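Local atomic coordinates of probable flavin reductase (Sinorhizobium meliloti, PDB entry 3RH7), a protein that probably reduces flavins such as riboflavin at the expense of NADPH and binds flavin mononucleotide in a split-barrel domain. Residues 35-40 with 77-82; 81-86 with 118-123; 87-92 with 168-173; 188-193 with 255-260; 207-212 with 221-226. One frame throughout, in Å; residues are numbered along the deposited sequence.

Overall arrangement
Contacts 1 and 2 lie in the split-barrel part, contact 3 ties a turn of it to the helix leading onward, and contacts 4 and 5 lie in the part that follows. Contact 2 is the most buried, contacts 1, 4 and 5 are partly buried, and contact 3 lies at the surface. Strand 81-86 serves both contact 1, through apolar side chains, and contact 2, through an asparagine amide set against backbone and ring. Contacts 2 and 3 touch where Asp123 O meets Ser88 OG; contact 3 itself rests on a carboxylate at the start of a helix. Contacts 4 and 5 share a mixed sheet, one joining two strands by backbone bonds, the other packing a helix against edge strand 208-211.

Contact 1 of 5, residues 35-40 with 77-82; sequences VTASDA and TSAGRF
Phe82 carries CG between its own backbone N and carbonyl carbon (chi1 69°), while Val35 holds CG1 anti to its N (chi1 -161°), and these two rotations bring Val35 CG1 to 3.9 Å from Phe82 CD2. The methyl comes to the ring at a slant. The setting is the FMN-binding split barrel, where strand 30-38 runs antiparallel beside strand 81-86; the contact marks the place where the chain, having left helix 73-78, enters the second of these strands. Pairing is already close here, with the CA atoms of Ala37 and Phe82 4.7 Å apart, and the backbones of Thr36 and Ala83 are hydrogen-bonded to each other just beyond.

Ala37 is the small residue in the middle. Its methyl faces the 77-82 segment and has three neighbours: Ala37 CB lies 4.3 Å from Ala79 CB at the exit of the helix and 4.3 Å from Phe82 CB, and the third is a backbone oxygen. No hydrogen bond joins the two segments; methyl and ring packing, with backbone carbonyls alongside, makes the contact. Met76 of helix 73-78 touches Val35, Ala37 and Phe82 alike. Cys130 and Met132 of strand 126-138 touch the Phe82 side chain as well. Val35 also packs on Ala49, an FMN-binding residue, and the nearest atoms of its side chain and the bound FMN are about 7 Å apart. Arg81 heads outward instead, yet its carbonyl O stays in the packing as the closest of the three neighbours, 3.7 Å from Ala37 CB.

Contact 2 of 5, residues 81-86 with 118-123; sequences RFAINV and CPIFSD
Asn85 carries this contact, fastened to the 118-123 segment through both ends of its amide. OD1 accepts the backbone N-H of Phe121 at 2.8 Å, nearly straight at 169° but with the donor well above the carbonyl plane. ND2 gives a hydrogen to Pro119 O at 3.1 Å, this time in the amide plane. Between them the two bonds fix how the amide is turned about its own axis, and they use the backbone on both sides of Ile120. The same amide lies flat on the ring of Phe121: the planes are 9° apart, and ND2 sits 3.9 Å above the ring plane, over its centre. CG beside the backbone N (chi1 -71°) places the amide against 119-121, within bonding distance of Pro119 O and Phe121 N. Pro119 O takes a second hydrogen bond, from Thr36 OG1.

Cys118 and Ala83 supply the apolar side. The methyl of Ala83 stands 3.6 Å from Cys118 CB and 4.1 Å from Ile120 CD1, while Cys118 SG turns back over the backbone, 3.6 Å from Phe82 C. Arg81 adds its CB beside the same sulfur.

Strand 119-121 runs almost parallel to strand 81-86, with axes 7.2 Å apart, yet no backbone-to-backbone hydrogen bond joins them. Its antiparallel partner is strand 111-113, so this small two-stranded sheet is laid against the barrel sheet, where strands 30-38 and 126-138 flank strand 81-86, and the Phe121 ring meets that of Phe98, an FMN-binding residue.

Contact 3 of 5, residues 87-92 with 168-173; sequences LSETQK and TPRLAG
Glu89 reaches across to the start of helix 169-181 and sets its carboxylate against the first turn. OE2 accepts the backbone N-H of Arg170 at 2.7 Å, a bond bent to 134°. Along the way the Glu89 side chain lies on apolar atoms, Glu89 CG being 3.8 Å from Thr168 CG2 and 3.7 Å from Pro169 CD.

The side chains of Glu89 and Arg170 run side by side but head in opposing directions. Their charged groups do not pair, since Glu89 OE2 stays 4.7 Å from Arg170 NE. A bend at chi3 (51°) instead folds the guanidinium back so that the carbonyl O of Glu89 lies 3.1 Å above its plane, toward the rim. Beside it, Thr90 CG2 packs against Arg170 NH1 at 3.8 Å.

What positions Glu89 is a type I turn from Ser88 to Gln91. Gln91 OE1 closes it further by taking the Ser88 N-H at 2.7 Å, and Ser88 OG is bonded to the carbonyl of Asp123. On the helix side, Pro169 and Ala172 pack on Gly235 and Leu237 of the second subunit.

A carboxylate at the N-terminus of a helix is a familiar favourable arrangement, the negative charge probably stabilised by the helix end; here the turn after strand 81-86 of the split-barrel domain supplies it to the helix that leads on into the next part of the chain.

Contact 4 of 5, residues 188-193 with 255-260; sequences AVLEQQ and ALASDG
Leu190 pushes CD1 between the methyls of two alanines on the facing strand, 3.7 Å from Ala255 CB and 3.9 Å from Ala257 CB. With CG anti to the backbone N (chi1 -177°), the branch leans over the neighbouring strand. Phe267 of strand 266-268 packs on Leu190 and Ala257, and Val232 and Ile234 lie on the same side.

The opposite face carries Glu191 and Leu256, whose CB and CD2 are 4.0 Å apart; there Leu256 also meets Gly155 of the second subunit. Strands 184-191 and 249-257 are the central, parallel pair of a four-stranded mixed sheet, probably of Nudix-like type, with 208-211 and 232-242 outermost within this chain. Three backbone bonds join them: Ala255 N to Val189 O, Glu191 N to Ala255 O, and Ala257 N to Glu191 O at 2.9 Å. Leu190 pairs with Ala255 and Glu191 with Leu256 in parallel register.

Past the strand ends the side chain of Gln192 takes over. Its extended chain delivers NE2 into the curve of the 258-260 loop, where it donates to Ser258 O and to Gly260 O, each at 2.8 Å. Both acceptors lie close to its amide plane, and at Gly260 O the donor sits on a lone pair.

Contact 5 of 5, residues 207-212 with 221-226; sequences PNCTVE and AAYLEQ
The Tyr223 ring takes Cys209 on one face, and the interaction with the ring is of two kinds. Cys209 CB stands 4.0 Å above the ring, over its centre and only 9° off the normal, a CH-pi contact. The sulfur leans to one side, SG being 4.3 Å from the centroid at an oblique 31°, which makes a cysteine sulfur-aromatic contact as well. Chi1 of 171° in Tyr223 swings the ring away from its own helix and alongside the 207-209 backbone.

Purely apolar packing comes from Pro207. Its CB lies 3.5 Å from Leu224 CD2, with CG close behind, and the same CB is 4.3 Å from Tyr223 CE2. The Pro207 carbonyl carbon approaches the ring at its edge.

Among polar atoms, Tyr223 OH ends 3.1 Å from Asn208 O. Asn208 has its CB bond directed away, and its ND2 and OD1 hydrogen-bond to Leu206 O and Arg185 NE.

Strand 208-211 is an edge strand, paired antiparallel with 184-191, and helix 216-228 packs against the sheet that contains this strand. Leu224 carries the packing inward, from Pro207, just before that strand, to Ala188 in strand 184-191 and on to Val232 and Ile234 in strand 232-242.

Contact 1 of 5, residues 35-40 with 77-82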
# COMPACT_ATOMS: atom_id res chain seq x y z
N VAL A 35 5.33 16.01 4.05
CA VAL A 35 4.66 17.31 4.02
C VAL A 35 5.72 18.37 4.26
O VAL A 35 6.47 18.31 5.24
CB VAL A 35 3.51 17.41 5.03
CG1 VAL A 35 2.56 18.54 4.66
CG2 VAL A 35 2.77 16.10 5.14
N THR A 36 5.80 19.33 3.35
CA THR A 36 6.77 20.40 3.47
C THR A 36 6.11 21.77 3.38
O THR A 36 5.03 21.91 2.80
CB THR A 36 7.84 20.25 2.40
OG1 THR A 36 7.24 20.39 1.12
CG2 THR A 36 8.63 18.96 2.50
N ALA A 37 6.78 22.78 3.94
CA ALA A 37 6.40 24.20 3.96
C ALA A 37 7.58 25.05 4.44
O ALA A 37 8.65 24.51 4.72
CB ALA A 37 5.19 24.40 4.86
N SER A 38 7.39 26.38 4.48
CA SER A 38 8.40 27.33 4.97
C SER A 38 7.83 28.07 6.18
O SER A 38 6.70 28.57 6.09
CB SER A 38 8.82 28.29 3.86
OG SER A 38 9.53 27.64 2.82
N ASP A 39 8.56 28.13 7.33
CA ASP A 39 8.08 28.82 8.54
C ASP A 39 8.02 30.37 8.36
O ASP A 39 8.26 30.89 7.26
CB ASP A 39 8.90 28.43 9.79
CG ASP A 39 10.41 28.69 9.75
OD1 ASP A 39 10.83 29.71 9.16
OD2 ASP A 39 11.15 27.91 10.39
N ALA A 40 7.68 31.09 9.45
CA ALA A 40 7.58 32.55 9.46
C ALA A 40 8.89 33.19 8.99
O ALA A 40 8.86 34.15 8.22
CB ALA A 40 7.24 33.04 10.86
N THR A 77 0.38 24.98 10.86
CA THR A 77 -0.99 25.52 10.85
C THR A 77 -0.99 27.01 10.45
O THR A 77 -1.89 27.46 9.74
CB THR A 77 -1.66 25.28 12.20
OG1 THR A 77 -0.78 25.68 13.25
CG2 THR A 77 -2.08 23.85 12.40
N SER A 78 0.07 27.76 10.86
CA SER A 78 0.23 29.18 10.55
C SER A 78 0.58 29.41 9.07
O SER A 78 0.23 30.47 8.54
CB SER A 78 1.30 29.82 11.43
OG SER A 78 0.95 29.75 12.81
N ALA A 79 1.26 28.42 8.41
CA ALA A 79 1.65 28.50 6.98
C ALA A 79 0.42 28.54 6.09
O ALA A 79 -0.64 28.03 6.48
CB ALA A 79 2.52 27.32 6.59
N GLY A 80 0.54 29.18 4.94
CA GLY A 80 -0.59 29.32 4.03
C GLY A 80 -0.56 28.32 2.91
O GLY A 80 -1.61 27.89 2.41
N ARG A 81 0.65 27.96 2.50
CA ARG A 81 0.93 27.03 1.42
C ARG A 81 1.78 25.89 1.93
O ARG A 81 2.62 26.07 2.82
CB ARG A 81 1.64 27.76 0.27
CG ARG A 81 0.75 28.81 -0.38
CD ARG A 81 1.40 29.54 -1.53
NE ARG A 81 0.41 30.27 -2.33
CZ ARG A 81 -0.30 29.72 -3.32
NH1 ARG A 81 -0.15 28.44 -3.64
NH2 ARG A 81 -1.18 30.46 -3.99
N PHE A 82 1.54 24.69 1.39
CA PHE A 82 2.32 23.51 1.73
C PHE A 82 2.47 22.60 0.50
O PHE A 82 1.83 22.84 -0.51
CB PHE A 82 1.72 22.78 2.92
CG PHE A 82 0.41 22.09 2.68
CD1 PHE A 82 -0.79 22.79 2.78
CD2 PHE A 82 0.36 20.74 2.38
CE1 PHE A 82 -2.01 22.15 2.56
CE2 PHE A 82 -0.86 20.10 2.15
CZ PHE A 82 -2.04 20.81 2.26

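Contact 2 of 5, residues 81-86 with 118-123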
# COMPACT_ATOMS: atom_id res chain seq x y z
N ARG A 81 0.65 27.96 2.50
CA ARG A 81 0.93 27.03 1.42
C ARG A 81 1.78 25.89 1.93
O ARG A 81 2.62 26.07 2.82
CB ARG A 81 1.64 27.76 0.27
CG ARG A 81 0.75 28.81 -0.38
CD ARG A 81 1.40 29.54 -1.53
NE ARG A 81 0.41 30.27 -2.33
CZ ARG A 81 -0.30 29.72 -3.32
NH1 ARG A 81 -0.15 28.44 -3.64
NH2 ARG A 81 -1.18 30.46 -3.99
N PHE A 82 1.54 24.69 1.39
CA PHE A 82 2.32 23.51 1.73
C PHE A 82 2.47 22.60 0.50
O PHE A 82 1.83 22.84 -0.51
CB PHE A 82 1.72 22.78 2.92
CG PHE A 82 0.41 22.09 2.68
CD1 PHE A 82 -0.79 22.79 2.78
CD2 PHE A 82 0.36 20.74 2.38
CE1 PHE A 82 -2.01 22.15 2.56
CE2 PHE A 82 -0.86 20.10 2.15
CZ PHE A 82 -2.04 20.81 2.26
N ALA A 83 3.33 21.58 0.58
CA ALA A 83 3.53 20.64 -0.51
C ALA A 83 3.54 19.22 -0.01
O ALA A 83 4.02 18.95 1.09
CB ALA A 83 4.81 20.94 -1.27
N ILE A 84 3.01 18.30 -0.81
CA ILE A 84 3.00 16.89 -0.45
C ILE A 84 3.98 16.14 -1.35
O ILE A 84 3.77 16.09 -2.57
CB ILE A 84 1.56 16.33 -0.53
CG1 ILE A 84 0.68 16.87 0.62
CG2 ILE A 84 1.53 14.80 -0.62
CD1 ILE A 84 0.90 16.30 1.98
N ASN A 85 5.06 15.56 -0.77
CA ASN A 85 6.02 14.79 -1.58
C ASN A 85 5.78 13.28 -1.38
O ASN A 85 6.11 12.76 -0.30
CB ASN A 85 7.47 15.16 -1.24
CG ASN A 85 7.90 16.52 -1.70
OD1 ASN A 85 8.34 16.69 -2.83
ND2 ASN A 85 7.87 17.49 -0.81
N VAL A 86 5.18 12.60 -2.41
CA VAL A 86 4.88 11.15 -2.40
C VAL A 86 6.23 10.45 -2.74
O VAL A 86 6.70 10.50 -3.88
CB VAL A 86 3.69 10.80 -3.35
CG1 VAL A 86 3.36 9.33 -3.36
CG2 VAL A 86 2.46 11.61 -3.00
N CYS A 118 7.40 26.25 -1.96
CA CYS A 118 7.31 25.06 -1.14
C CYS A 118 8.43 24.08 -1.49
O CYS A 118 8.73 23.91 -2.68
CB CYS A 118 5.94 24.41 -1.31
SG CYS A 118 4.61 25.27 -0.45
N PRO A 119 9.02 23.40 -0.47
CA PRO A 119 10.10 22.46 -0.77
C PRO A 119 9.61 21.21 -1.51
O PRO A 119 8.86 20.42 -0.95
CB PRO A 119 10.67 22.12 0.62
CG PRO A 119 10.15 23.16 1.53
CD PRO A 119 8.81 23.51 0.98
N ILE A 120 10.00 21.09 -2.80
CA ILE A 120 9.72 19.97 -3.72
C ILE A 120 10.95 19.06 -3.78
O ILE A 120 12.01 19.52 -4.22
CB ILE A 120 9.36 20.49 -5.13
CG1 ILE A 120 8.19 21.51 -5.15
CG2 ILE A 120 9.19 19.34 -6.13
CD1 ILE A 120 6.94 21.01 -4.74
N PHE A 121 10.82 17.78 -3.40
CA PHE A 121 11.95 16.85 -3.42
C PHE A 121 12.15 16.22 -4.79
O PHE A 121 11.19 16.03 -5.54
CB PHE A 121 11.78 15.73 -2.39
CG PHE A 121 11.64 16.09 -0.93
CD1 PHE A 121 11.91 17.38 -0.49
CD2 PHE A 121 11.26 15.15 0.00
CE1 PHE A 121 11.77 17.72 0.85
CE2 PHE A 121 11.12 15.48 1.35
CZ PHE A 121 11.38 16.76 1.76
N SER A 122 13.39 15.89 -5.09
CA SER A 122 13.68 15.27 -6.38
C SER A 122 13.56 13.74 -6.29
O SER A 122 13.54 13.17 -5.20
CB SER A 122 15.06 15.69 -6.88
OG SER A 122 16.05 15.37 -5.92
N ASP A 123 13.39 13.11 -7.46
CA ASP A 123 13.24 11.66 -7.61
C ASP A 123 12.00 11.11 -6.84
O ASP A 123 11.97 9.93 -6.49
CB ASP A 123 14.54 10.89 -7.23
CG ASP A 123 15.84 11.55 -7.69
OD1 ASP A 123 15.96 11.85 -8.91
OD2 ASP A 123 16.74 11.78 -6.83

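Contact 3 of 5, residues 87-92 with 168-173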
# COMPACT_ATOMS: atom_id res chain seq x y z
N LEU A 87 6.90 9.91 -1.71
CA LEU A 87 8.24 9.32 -1.84
C LEU A 87 8.29 8.08 -2.74
O LEU A 87 7.33 7.34 -2.81
CB LEU A 87 8.78 8.97 -0.46
CG LEU A 87 8.88 10.09 0.58
CD1 LEU A 87 9.41 9.53 1.86
CD2 LEU A 87 9.79 11.24 0.11
N SER A 88 9.41 7.85 -3.43
CA SER A 88 9.55 6.69 -4.30
C SER A 88 10.23 5.49 -3.56
O SER A 88 10.63 5.64 -2.40
CB SER A 88 10.34 7.07 -5.54
OG SER A 88 11.67 7.34 -5.14
N GLU A 89 10.34 4.30 -4.22
CA GLU A 89 10.95 3.06 -3.67
C GLU A 89 12.30 3.25 -2.99
O GLU A 89 12.62 2.54 -2.03
CB GLU A 89 11.22 2.06 -4.79
CG GLU A 89 10.06 1.27 -5.31
CD GLU A 89 10.49 0.37 -6.45
OE1 GLU A 89 11.26 0.83 -7.32
OE2 GLU A 89 10.06 -0.80 -6.46
N THR A 90 13.12 4.14 -3.55
CA THR A 90 14.50 4.38 -3.12
C THR A 90 14.60 5.41 -1.98
O THR A 90 15.70 5.65 -1.48
CB THR A 90 15.32 4.87 -4.33
OG1 THR A 90 14.79 6.13 -4.79
CG2 THR A 90 15.35 3.86 -5.47
N GLN A 91 13.47 6.03 -1.59
CA GLN A 91 13.48 7.12 -0.61
C GLN A 91 13.09 6.68 0.78
O GLN A 91 12.51 7.50 1.54
CB GLN A 91 12.62 8.30 -1.09
CG GLN A 91 13.31 9.12 -2.19
CD GLN A 91 12.38 10.02 -2.98
OE1 GLN A 91 11.13 9.88 -2.98
NE2 GLN A 91 12.99 10.95 -3.71
N LYS A 92 13.48 5.42 1.17
CA LYS A 92 13.19 4.91 2.52
C LYS A 92 13.83 5.85 3.57
O LYS A 92 13.18 6.21 4.55
CB LYS A 92 13.68 3.46 2.64
CG LYS A 92 13.49 2.82 4.02
CD LYS A 92 14.25 1.50 4.17
CE LYS A 92 14.99 1.43 5.48
NZ LYS A 92 16.04 0.38 5.46
N THR A 168 8.18 -2.40 -1.11
CA THR A 168 8.48 -1.81 -2.43
C THR A 168 8.29 -2.86 -3.53
O THR A 168 8.63 -4.03 -3.29
CB THR A 168 9.92 -1.28 -2.45
OG1 THR A 168 10.77 -2.25 -1.86
CG2 THR A 168 10.08 0.05 -1.71
N PRO A 169 7.78 -2.50 -4.74
CA PRO A 169 7.60 -3.53 -5.80
C PRO A 169 8.91 -4.19 -6.26
O PRO A 169 8.91 -5.31 -6.76
CB PRO A 169 6.96 -2.77 -6.97
CG PRO A 169 6.67 -1.42 -6.49
CD PRO A 169 7.30 -1.17 -5.16
N ARG A 170 10.00 -3.45 -6.10
CA ARG A 170 11.41 -3.74 -6.33
C ARG A 170 11.80 -5.11 -5.82
O ARG A 170 12.33 -5.90 -6.60
CB ARG A 170 12.20 -2.67 -5.55
CG ARG A 170 13.62 -2.45 -5.95
CD ARG A 170 14.15 -1.20 -5.27
NE ARG A 170 13.92 -1.18 -3.83
CZ ARG A 170 14.49 -0.31 -3.00
NH1 ARG A 170 15.32 0.63 -3.46
NH2 ARG A 170 14.23 -0.37 -1.69
N LEU A 171 11.50 -5.39 -4.52
CA LEU A 171 11.87 -6.59 -3.78
C LEU A 171 11.37 -7.88 -4.39
O LEU A 171 12.11 -8.86 -4.38
CB LEU A 171 11.43 -6.49 -2.33
CG LEU A 171 12.26 -5.55 -1.46
CD1 LEU A 171 11.71 -5.47 -0.09
CD2 LEU A 171 13.67 -6.00 -1.36
N ALA A 172 10.14 -7.91 -4.92
CA ALA A 172 9.59 -9.09 -5.60
C ALA A 172 10.56 -9.55 -6.69
O ALA A 172 10.93 -10.73 -6.68
CB ALA A 172 8.24 -8.78 -6.21
N GLY A 173 10.99 -8.62 -7.57
CA GLY A 173 11.94 -8.89 -8.65
C GLY A 173 13.28 -9.40 -8.13
O GLY A 173 13.80 -10.41 -8.61

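Contact 4 of 5, residues 188-193 with 255-260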
# COMPACT_ATOMS: atom_id res chain seq x y z
N ALA A 188 12.61 -14.27 8.73
CA ALA A 188 11.44 -13.48 9.04
C ALA A 188 11.63 -12.57 10.24
O ALA A 188 12.27 -12.95 11.22
CB ALA A 188 10.25 -14.40 9.31
N VAL A 189 11.03 -11.37 10.16
CA VAL A 189 10.94 -10.39 11.25
C VAL A 189 9.54 -10.61 11.78
O VAL A 189 8.58 -9.98 11.30
CB VAL A 189 11.25 -8.93 10.82
CG1 VAL A 189 11.02 -7.97 11.97
CG2 VAL A 189 12.69 -8.81 10.32
N LEU A 190 9.40 -11.64 12.65
CA LEU A 190 8.13 -12.11 13.20
C LEU A 190 7.79 -11.34 14.47
O LEU A 190 8.48 -11.48 15.48
CB LEU A 190 8.24 -13.63 13.48
CG LEU A 190 7.00 -14.35 13.98
CD1 LEU A 190 5.96 -14.52 12.90
CD2 LEU A 190 7.37 -15.70 14.49
N GLU A 191 6.72 -10.54 14.40
CA GLU A 191 6.30 -9.70 15.51
C GLU A 191 5.12 -10.27 16.32
O GLU A 191 4.17 -10.78 15.74
CB GLU A 191 5.93 -8.31 14.99
CG GLU A 191 7.12 -7.45 14.62
CD GLU A 191 6.80 -6.06 14.11
OE1 GLU A 191 5.76 -5.49 14.53
OE2 GLU A 191 7.61 -5.51 13.33
N GLN A 192 5.19 -10.17 17.67
CA GLN A 192 4.09 -10.57 18.53
C GLN A 192 3.35 -9.30 18.89
O GLN A 192 2.35 -8.97 18.20
CB GLN A 192 4.51 -11.36 19.76
CG GLN A 192 3.30 -12.08 20.31
CD GLN A 192 3.66 -13.27 21.14
OE1 GLN A 192 4.44 -13.18 22.10
NE2 GLN A 192 3.00 -14.38 20.83
N GLN A 193 3.86 -8.54 19.89
CA GLN A 193 3.21 -7.27 20.09
C GLN A 193 4.05 -6.31 19.32
O GLN A 193 3.84 -6.12 18.09
CB GLN A 193 3.03 -6.92 21.55
CG GLN A 193 1.86 -7.69 22.20
CD GLN A 193 0.59 -7.72 21.38
OE1 GLN A 193 0.15 -8.80 20.95
NE2 GLN A 193 -0.03 -6.55 21.13
N ALA A 255 6.60 -10.63 9.18
CA ALA A 255 5.54 -11.57 9.55
C ALA A 255 4.89 -11.22 10.90
O ALA A 255 5.37 -10.34 11.61
CB ALA A 255 6.09 -12.99 9.57
N LEU A 256 3.77 -11.90 11.23
CA LEU A 256 3.02 -11.71 12.47
C LEU A 256 2.71 -13.00 13.14
O LEU A 256 2.29 -13.95 12.47
CB LEU A 256 1.69 -10.99 12.24
CG LEU A 256 1.73 -9.53 11.94
CD1 LEU A 256 0.34 -9.02 11.73
CD2 LEU A 256 2.46 -8.75 13.00
N ALA A 257 2.84 -13.02 14.48
CA ALA A 257 2.51 -14.20 15.26
C ALA A 257 1.31 -13.93 16.15
O ALA A 257 1.10 -12.79 16.63
CB ALA A 257 3.70 -14.62 16.11
N SER A 258 0.50 -14.99 16.38
CA SER A 258 -0.66 -14.93 17.25
C SER A 258 -0.18 -14.80 18.70
O SER A 258 1.02 -14.89 18.96
CB SER A 258 -1.53 -16.16 17.03
OG SER A 258 -0.81 -17.35 17.28
N ASP A 259 -1.10 -14.54 19.64
CA ASP A 259 -0.68 -14.38 21.03
C ASP A 259 -0.32 -15.73 21.67
O ASP A 259 -0.79 -16.78 21.20
CB ASP A 259 -1.75 -13.65 21.84
CG ASP A 259 -1.96 -12.21 21.42
OD1 ASP A 259 -0.98 -11.59 20.92
OD2 ASP A 259 -3.07 -11.70 21.63
N GLY A 260 0.57 -15.66 22.66
CA GLY A 260 1.04 -16.83 23.40
C GLY A 260 2.54 -17.01 23.46
O GLY A 260 3.29 -16.42 22.68

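Contact 5 of 5, residues 207-212 with 221-226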
# COMPACT_ATOMS: atom_id res chain seq x y z
N PRO A 207 14.55 -16.33 13.01
CA PRO A 207 14.09 -17.66 12.58
C PRO A 207 14.29 -17.83 11.09
O PRO A 207 14.00 -16.88 10.35
CB PRO A 207 12.60 -17.65 12.96
CG PRO A 207 12.23 -16.20 12.95
CD PRO A 207 13.42 -15.51 13.50
N ASN A 208 14.86 -18.95 10.65
CA ASN A 208 15.09 -19.15 9.21
C ASN A 208 15.25 -20.60 8.85
O ASN A 208 15.61 -21.43 9.70
CB ASN A 208 16.33 -18.38 8.74
CG ASN A 208 17.63 -18.96 9.24
OD1 ASN A 208 18.28 -19.77 8.55
ND2 ASN A 208 18.02 -18.59 10.46
N CYS A 209 15.06 -20.88 7.56
CA CYS A 209 15.27 -22.19 6.95
C CYS A 209 15.67 -22.00 5.50
O CYS A 209 15.08 -21.17 4.82
CB CYS A 209 14.05 -23.09 7.11
SG CYS A 209 12.57 -22.54 6.21
N THR A 210 16.72 -22.72 5.06
CA THR A 210 17.28 -22.64 3.70
C THR A 210 16.69 -23.76 2.85
O THR A 210 16.87 -24.94 3.14
CB THR A 210 18.81 -22.68 3.75
OG1 THR A 210 19.29 -21.68 4.66
CG2 THR A 210 19.45 -22.49 2.41
N VAL A 211 16.00 -23.36 1.77
CA VAL A 211 15.32 -24.24 0.82
C VAL A 211 15.63 -23.81 -0.61
O VAL A 211 16.19 -22.72 -0.82
CB VAL A 211 13.79 -24.24 1.07
CG1 VAL A 211 13.45 -24.76 2.47
CG2 VAL A 211 13.18 -22.85 0.85
N GLU A 212 15.25 -24.64 -1.61
CA GLU A 212 15.39 -24.31 -3.03
C GLU A 212 14.15 -24.81 -3.74
O GLU A 212 14.05 -25.99 -4.06
CB GLU A 212 16.67 -24.88 -3.65
CG GLU A 212 16.94 -24.42 -5.08
CD GLU A 212 18.27 -24.80 -5.70
OE1 GLU A 212 19.08 -25.54 -5.08
OE2 GLU A 212 18.50 -24.35 -6.85
N ALA A 221 5.81 -19.82 6.44
CA ALA A 221 4.64 -19.87 7.34
C ALA A 221 4.59 -21.23 8.05
O ALA A 221 4.53 -21.28 9.28
CB ALA A 221 3.38 -19.64 6.56
N ALA A 222 4.77 -22.32 7.28
CA ALA A 222 4.80 -23.68 7.80
C ALA A 222 5.91 -23.83 8.83
O ALA A 222 5.63 -24.32 9.94
CB ALA A 222 5.00 -24.66 6.66
N TYR A 223 7.16 -23.36 8.49
CA TYR A 223 8.35 -23.45 9.35
C TYR A 223 8.08 -22.73 10.67
O TYR A 223 8.18 -23.36 11.74
CB TYR A 223 9.62 -22.89 8.67
CG TYR A 223 10.82 -22.76 9.59
CD1 TYR A 223 11.44 -23.89 10.12
CD2 TYR A 223 11.30 -21.52 9.97
CE1 TYR A 223 12.53 -23.77 10.98
CE2 TYR A 223 12.37 -21.39 10.87
CZ TYR A 223 12.99 -22.52 11.37
OH TYR A 223 14.07 -22.39 12.22
N LEU A 224 7.71 -21.43 10.59
CA LEU A 224 7.47 -20.61 11.77
C LEU A 224 6.38 -21.18 12.68
O LEU A 224 6.61 -21.27 13.88
CB LEU A 224 7.13 -19.18 11.37
CG LEU A 224 8.25 -18.43 10.64
CD1 LEU A 224 7.76 -17.13 10.07
CD2 LEU A 224 9.46 -18.26 11.49
N GLU A 225 5.23 -21.61 12.11
CA GLU A 225 4.09 -22.18 12.85
C GLU A 225 4.54 -23.42 13.63
O GLU A 225 4.25 -23.52 14.82
CB GLU A 225 2.92 -22.50 11.92
CG GLU A 225 2.19 -21.25 11.46
CD GLU A 225 0.73 -21.42 11.06
OE1 GLU A 225 0.32 -22.59 10.84
OE2 GLU A 225 0.01 -20.40 10.98
N GLN A 226 5.30 -24.32 12.98
CA GLN A 226 5.88 -25.53 13.57
C GLN A 226 6.82 -25.17 14.73
O GLN A 226 6.73 -25.77 15.80
CB GLN A 226 6.65 -26.28 12.44
CG GLN A 226 7.65 -27.39 12.83
CD GLN A 226 9.01 -26.89 13.26
OE1 GLN A 226 9.59 -25.98 12.67
NE2 GLN A 226 9.53 -27.46 14.35